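Local atomic coordinates of uncharacterized protein Atu1656 (Agrobacterium tumefaciens, PDB entry 2OJH), a protein that is of unknown function but belongs to the TolB family and folds as a six-bladed beta-propeller, a scaffold often used to bind other proteins. Residues A83-N88 with D103-G108; T263-F268 with D284-V289. All coordinates share one frame; numbering follows the deposited sequence.

Interaction 1 (A83-N88 with D103-G108); sequences ATICNN and DKVEFG
Ile-85 O is approached by two neighbouring groups of the other segment. Lys-104 N donates to it at 3.1 Å, and the CA-H of Asp-103 makes a weaker contact, with Asp-103 CA 3.4 Å from Ile-85 O. These contacts accompany a single beta bridge between Cys-86 and Asp-103, whose CA atoms are 4.2 Å apart. The carboxylate of Asp-103 swings into the bend at 83-86 because its CG is anti to the backbone N (chi1 175°). There CG lies 3.6 Å from Ala-83 CB, while OD1 points at the backbone N of Ile-85; that bond is doubtful in detail, since OD1 is modelled too close to the chain. The other oxygen, OD2, turns back on its own segment and accepts from Val-105 N at 2.9 Å, forming an Asx turn as the strand gives way to the loop. Aliphatic contacts cover the outer side. Ile-85 CG2 presses tightly on Lys-104 CG at 3.5 Å, and the two side chains cross obliquely before the lysine bends away. Val-105 meets the isoleucine at about a right angle, its CG2 packing 3.8 Å from Ile-85 CG1 and also touching Thr-84 OG1. On the inner side, Ala-83 and Cys-86 rest on Ile-101 of strand 98-103. The backbone of Asn-87 pairs with Ser-102 and that of Asp-103 with Ala-111, so the 83-88 loop runs beside the end of the hairpin formed by strands 98-103 and 111-116.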
loop_
_atom_site.group_PDB
_atom_site.type_symbol
_atom_site.label_atom_id
_atom_site.label_comp_id
_atom_site.label_asym_id
_atom_site.label_seq_id
_atom_site.Cartn_x
_atom_site.Cartn_y
_atom_site.Cartn_z
ATOM N N ALA A 83 -18.214 8.169 1.362
ATOM C CA ALA A 83 -16.791 8.201 0.953
ATOM C C ALA A 83 -16.612 7.714 -0.478
ATOM O O ALA A 83 -16.227 6.567 -0.713
ATOM C CB ALA A 83 -15.950 7.365 1.895
ATOM N N THR A 84 -16.924 8.573 -1.441
ATOM C CA THR A 84 -16.957 8.135 -2.835
ATOM C C THR A 84 -15.806 8.744 -3.623
ATOM O O THR A 84 -15.809 8.725 -4.866
ATOM C CB THR A 84 -18.240 8.562 -3.489
ATOM O OG1 THR A 84 -18.391 9.981 -3.323
ATOM C CG2 THR A 84 -19.444 7.841 -2.843
ATOM N N ILE A 85 -14.841 9.321 -2.914
ATOM C CA ILE A 85 -13.629 9.778 -3.556
ATOM C C ILE A 85 -12.458 9.193 -2.767
ATOM O O ILE A 85 -11.634 9.936 -2.196
ATOM C CB ILE A 85 -13.511 11.327 -3.678
ATOM C CG1 ILE A 85 -14.772 11.961 -4.272
ATOM C CG2 ILE A 85 -12.333 11.683 -4.597
ATOM C CD1 ILE A 85 -14.838 13.531 -4.114
ATOM N N CYS A 86 -12.419 7.860 -2.726
ATOM C CA CYS A 86 -11.332 7.094 -2.127
ATOM C C CYS A 86 -10.104 7.067 -3.038
ATOM O O CYS A 86 -10.219 6.989 -4.277
ATOM C CB CYS A 86 -11.769 5.653 -1.872
ATOM S SG CYS A 86 -12.992 5.563 -0.601
ATOM N N ASN A 87 -8.923 7.114 -2.442
ATOM C CA ASN A 87 -7.726 7.055 -3.247
ATOM C C ASN A 87 -7.099 5.654 -3.113
ATOM O O ASN A 87 -7.762 4.732 -2.615
ATOM C CB ASN A 87 -6.767 8.206 -2.892
ATOM C CG ASN A 87 -6.265 8.144 -1.439
ATOM O OD1 ASN A 87 -6.045 7.057 -0.891
ATOM N ND2 ASN A 87 -6.033 9.330 -0.826
ATOM N N ASN A 88 -5.843 5.512 -3.527
ATOM C CA ASN A 88 -5.190 4.185 -3.609
ATOM C C ASN A 88 -4.640 3.616 -2.307
ATOM O O ASN A 88 -3.963 2.591 -2.333
ATOM C CB ASN A 88 -4.000 4.232 -4.549
ATOM C CG ASN A 88 -4.395 4.409 -5.984
ATOM O OD1 ASN A 88 -5.564 4.724 -6.313
ATOM N ND2 ASN A 88 -3.424 4.196 -6.870
ATOM N N ASP A 103 -10.097 9.143 2.015
ATOM C CA ASP A 103 -11.123 9.751 1.174
ATOM C C ASP A 103 -11.131 11.293 1.273
ATOM O O ASP A 103 -10.745 11.865 2.301
ATOM C CB ASP A 103 -12.483 9.191 1.574
ATOM C CG ASP A 103 -13.612 9.856 0.836
ATOM O OD1 ASP A 103 -13.883 9.435 -0.314
ATOM O OD2 ASP A 103 -14.229 10.796 1.397
ATOM N N LYS A 104 -11.589 11.963 0.213
ATOM C CA LYS A 104 -11.579 13.418 0.220
ATOM C C LYS A 104 -12.927 14.123 0.061
ATOM O O LYS A 104 -12.958 15.315 -0.205
ATOM C CB LYS A 104 -10.542 13.973 -0.767
ATOM C CG LYS A 104 -10.819 13.721 -2.206
ATOM C CD LYS A 104 -9.563 14.044 -3.071
ATOM C CE LYS A 104 -9.629 15.456 -3.651
ATOM N NZ LYS A 104 -8.604 15.649 -4.744
ATOM N N VAL A 105 -14.031 13.412 0.262
ATOM C CA VAL A 105 -15.360 14.054 0.203
ATOM C C VAL A 105 -15.514 15.157 1.251
ATOM O O VAL A 105 -15.921 16.277 0.931
ATOM C CB VAL A 105 -16.519 13.011 0.315
ATOM C CG1 VAL A 105 -17.851 13.675 0.652
ATOM C CG2 VAL A 105 -16.633 12.226 -0.965
ATOM N N GLU A 106 -15.178 14.842 2.497
ATOM C CA GLU A 106 -15.486 15.736 3.621
ATOM C C GLU A 106 -14.695 17.027 3.678
ATOM O O GLU A 106 -15.256 18.068 4.014
ATOM C CB GLU A 106 -15.372 14.996 4.947
ATOM C CG GLU A 106 -16.608 14.190 5.264
ATOM C CD GLU A 106 -16.693 13.777 6.722
ATOM O OE1 GLU A 106 -15.724 13.196 7.254
ATOM O OE2 GLU A 106 -17.763 14.001 7.328
ATOM N N PHE A 107 -13.412 16.968 3.329
ATOM C CA PHE A 107 -12.511 18.097 3.532
ATOM C C PHE A 107 -11.726 18.511 2.296
ATOM O O PHE A 107 -10.938 19.458 2.361
ATOM C CB PHE A 107 -11.557 17.799 4.693
ATOM C CG PHE A 107 -12.269 17.379 5.959
ATOM C CD1 PHE A 107 -12.936 18.319 6.741
ATOM C CD2 PHE A 107 -12.297 16.045 6.348
ATOM C CE1 PHE A 107 -13.605 17.941 7.886
ATOM C CE2 PHE A 107 -12.968 15.658 7.513
ATOM C CZ PHE A 107 -13.608 16.609 8.270
ATOM N N GLY A 108 -11.951 17.835 1.172
ATOM C CA GLY A 108 -11.317 18.220 -0.094
ATOM C C GLY A 108 -9.885 17.753 -0.163
ATOM O O GLY A 108 -9.160 18.065 -1.109
#

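Interaction 2 (T263-F268 with D284-V289); sequences TLFDLF and DEFAYV
Phe-286 meets two successive residues of strand 263-267: Leu-264 CD1 comes to the edge of its ring, 3.6 Å from Phe-286 CE2, and Phe-265 CE1 lies 4.1 Å from Phe-286 CZ. Leu-264 and Phe-265 can both point this way because they form a classic beta bulge opposite Val-251. Tyr-288, two residues on, brings its ring against the Phe-265 ring. Phe-265 CZ sits over one face of the tyrosine, offset toward the rim and 3.6 Å from Tyr-288 CZ, and the planes are inclined at 39° in an oblique pair. With CG placed between the backbone N and the carbonyl carbon (chi1 66°), Tyr-288 extends toward the opposing strand. Leu-267 slides past it from the other direction, its CD1 3.6 Å from Tyr-288 CD2. Val-289 contributes its backbone, O lying 3.9 Å from Leu-267 CD1. Phe-27 of strand 22-28 also packs against Phe-265. The two strands run nearly parallel, at 15°, but their axes come no closer than 10.7 Å, so the contact is made by side chains between sheets. Such an apolar layer between the faces of adjacent blades is characteristic of a beta-propeller.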
loop_
_atom_site.group_PDB
_atom_site.type_symbol
_atom_site.label_atom_id
_atom_site.label_comp_id
_atom_site.label_asym_id
_atom_site.label_seq_id
_atom_site.Cartn_x
_atom_site.Cartn_y
_atom_site.Cartn_z
ATOM N N THR A 263 15.129 -8.443 -9.228
ATOM C CA THR A 263 13.972 -8.040 -10.037
ATOM C C THR A 263 13.112 -9.259 -10.289
ATOM O O THR A 263 13.559 -10.242 -10.880
ATOM C CB THR A 263 14.419 -7.415 -11.376
ATOM O OG1 THR A 263 15.241 -6.281 -11.089
ATOM C CG2 THR A 263 13.226 -6.944 -12.192
ATOM N N LEU A 264 11.881 -9.232 -9.799
ATOM C CA LEU A 264 10.962 -10.312 -10.075
ATOM C C LEU A 264 10.494 -10.211 -11.530
ATOM O O LEU A 264 10.552 -11.194 -12.269
ATOM C CB LEU A 264 9.768 -10.257 -9.101
ATOM C CG LEU A 264 10.188 -10.503 -7.661
ATOM C CD1 LEU A 264 8.908 -10.469 -6.746
ATOM C CD2 LEU A 264 10.951 -11.817 -7.471
ATOM N N PHE A 265 10.032 -9.031 -11.960
ATOM C CA PHE A 265 9.669 -8.832 -13.370
ATOM C C PHE A 265 9.654 -7.334 -13.697
ATOM O O PHE A 265 9.559 -6.524 -12.793
ATOM C CB PHE A 265 8.312 -9.476 -13.680
ATOM C CG PHE A 265 7.262 -9.218 -12.630
ATOM C CD1 PHE A 265 7.125 -10.090 -11.556
ATOM C CD2 PHE A 265 6.410 -8.117 -12.721
ATOM C CE1 PHE A 265 6.146 -9.866 -10.576
ATOM C CE2 PHE A 265 5.423 -7.888 -11.757
ATOM C CZ PHE A 265 5.310 -8.763 -10.679
ATOM N N ASP A 266 9.812 -6.997 -14.987
ATOM C CA ASP A 266 9.518 -5.655 -15.499
ATOM C C ASP A 266 8.011 -5.478 -15.595
ATOM O O ASP A 266 7.266 -6.453 -15.735
ATOM C CB ASP A 266 10.084 -5.459 -16.880
ATOM C CG ASP A 266 11.606 -5.507 -16.907
ATOM O OD1 ASP A 266 12.238 -5.315 -15.851
ATOM O OD2 ASP A 266 12.164 -5.738 -17.998
ATOM N N LEU A 267 7.567 -4.234 -15.565
ATOM C CA LEU A 267 6.142 -3.950 -15.563
ATOM C C LEU A 267 5.870 -2.533 -16.082
ATOM O O LEU A 267 6.653 -1.598 -15.848
ATOM C CB LEU A 267 5.577 -4.143 -14.160
ATOM C CG LEU A 267 4.140 -3.727 -13.900
ATOM C CD1 LEU A 267 3.404 -4.756 -13.071
ATOM C CD2 LEU A 267 4.096 -2.387 -13.184
ATOM N N PHE A 268 4.760 -2.389 -16.798
ATOM C CA PHE A 268 4.298 -1.082 -17.204
ATOM C C PHE A 268 3.277 -0.657 -16.169
ATOM O O PHE A 268 2.233 -1.317 -15.969
ATOM C CB PHE A 268 3.701 -1.115 -18.604
ATOM C CG PHE A 268 3.304 0.241 -19.104
ATOM C CD1 PHE A 268 4.262 1.109 -19.617
ATOM C CD2 PHE A 268 1.989 0.654 -19.034
ATOM C CE1 PHE A 268 3.912 2.361 -20.069
ATOM C CE2 PHE A 268 1.616 1.921 -19.482
ATOM C CZ PHE A 268 2.581 2.772 -20.001
ATOM N N ASP A 284 3.213 -16.174 0.424
ATOM C CA ASP A 284 3.872 -16.770 -0.748
ATOM C C ASP A 284 3.548 -16.034 -2.032
ATOM O O ASP A 284 4.239 -16.213 -3.041
ATOM C CB ASP A 284 3.465 -18.231 -0.912
ATOM C CG ASP A 284 3.870 -19.074 0.296
ATOM O OD1 ASP A 284 4.939 -18.805 0.893
ATOM O OD2 ASP A 284 3.114 -19.984 0.629
ATOM N N GLU A 285 2.511 -15.206 -1.986
ATOM C CA GLU A 285 2.022 -14.549 -3.199
ATOM C C GLU A 285 1.643 -13.123 -2.890
ATOM O O GLU A 285 1.226 -12.820 -1.765
ATOM C CB GLU A 285 0.779 -15.261 -3.758
ATOM C CG GLU A 285 1.001 -16.716 -4.035
ATOM C CD GLU A 285 -0.209 -17.434 -4.615
ATOM O OE1 GLU A 285 -1.350 -17.174 -4.191
ATOM O OE2 GLU A 285 0.021 -18.304 -5.468
ATOM N N PHE A 286 1.800 -12.249 -3.875
ATOM C CA PHE A 286 1.245 -10.901 -3.733
ATOM C C PHE A 286 0.405 -10.503 -4.956
ATOM O O PHE A 286 0.652 -10.997 -6.076
ATOM C CB PHE A 286 2.375 -9.896 -3.440
ATOM C CG PHE A 286 3.379 -9.785 -4.543
ATOM C CD1 PHE A 286 3.111 -8.960 -5.617
ATOM C CD2 PHE A 286 4.599 -10.479 -4.490
ATOM C CE1 PHE A 286 3.997 -8.835 -6.660
ATOM C CE2 PHE A 286 5.526 -10.359 -5.535
ATOM C CZ PHE A 286 5.235 -9.541 -6.617
ATOM N N ALA A 287 -0.578 -9.611 -4.744
ATOM C CA ALA A 287 -1.398 -9.057 -5.810
ATOM C C ALA A 287 -0.802 -7.715 -6.277
ATOM O O ALA A 287 -0.156 -7.010 -5.492
ATOM C CB ALA A 287 -2.878 -8.871 -5.317
ATOM N N TYR A 288 -0.997 -7.404 -7.558
ATOM C CA TYR A 288 -0.489 -6.172 -8.179
ATOM C C TYR A 288 -1.300 -5.872 -9.454
ATOM O O TYR A 288 -2.045 -6.739 -9.945
ATOM C CB TYR A 288 1.023 -6.287 -8.472
ATOM C CG TYR A 288 1.345 -7.324 -9.523
ATOM C CD1 TYR A 288 1.408 -8.686 -9.194
ATOM C CD2 TYR A 288 1.562 -6.946 -10.864
ATOM C CE1 TYR A 288 1.665 -9.655 -10.183
ATOM C CE2 TYR A 288 1.814 -7.899 -11.849
ATOM C CZ TYR A 288 1.886 -9.244 -11.490
ATOM O OH TYR A 288 2.106 -10.182 -12.447
ATOM N N VAL A 289 -1.188 -4.650 -9.982
ATOM C CA VAL A 289 -1.848 -4.304 -11.240
ATOM C C VAL A 289 -0.795 -3.937 -12.250
ATOM O O VAL A 289 0.045 -3.093 -11.979
ATOM C CB VAL A 289 -2.846 -3.122 -11.117
ATOM C CG1 VAL A 289 -3.740 -3.008 -12.388
ATOM C CG2 VAL A 289 -3.737 -3.282 -9.855
#

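Overall arrangement
Interactions 1 and 2 lie on opposite sides of the chain's centre, about 17 Å and 14 Å from it, with their own centres about 28 Å apart. They do not touch; the nearest atoms are about 8 Å apart. Interaction 1 ties a connecting loop to the hairpin of one blade, whereas interaction 2 packs the outermost strand of another blade against the C-terminal strand 285-291. That strand pairs with the N-terminal strand 22-28, so interaction 2 sits where the ring closes. An indirect link runs through Asn-88, at the end of 83-88, which hydrogen-bonds to Asn-275 and Ser-276 in the loop that joins the two segments of interaction 2.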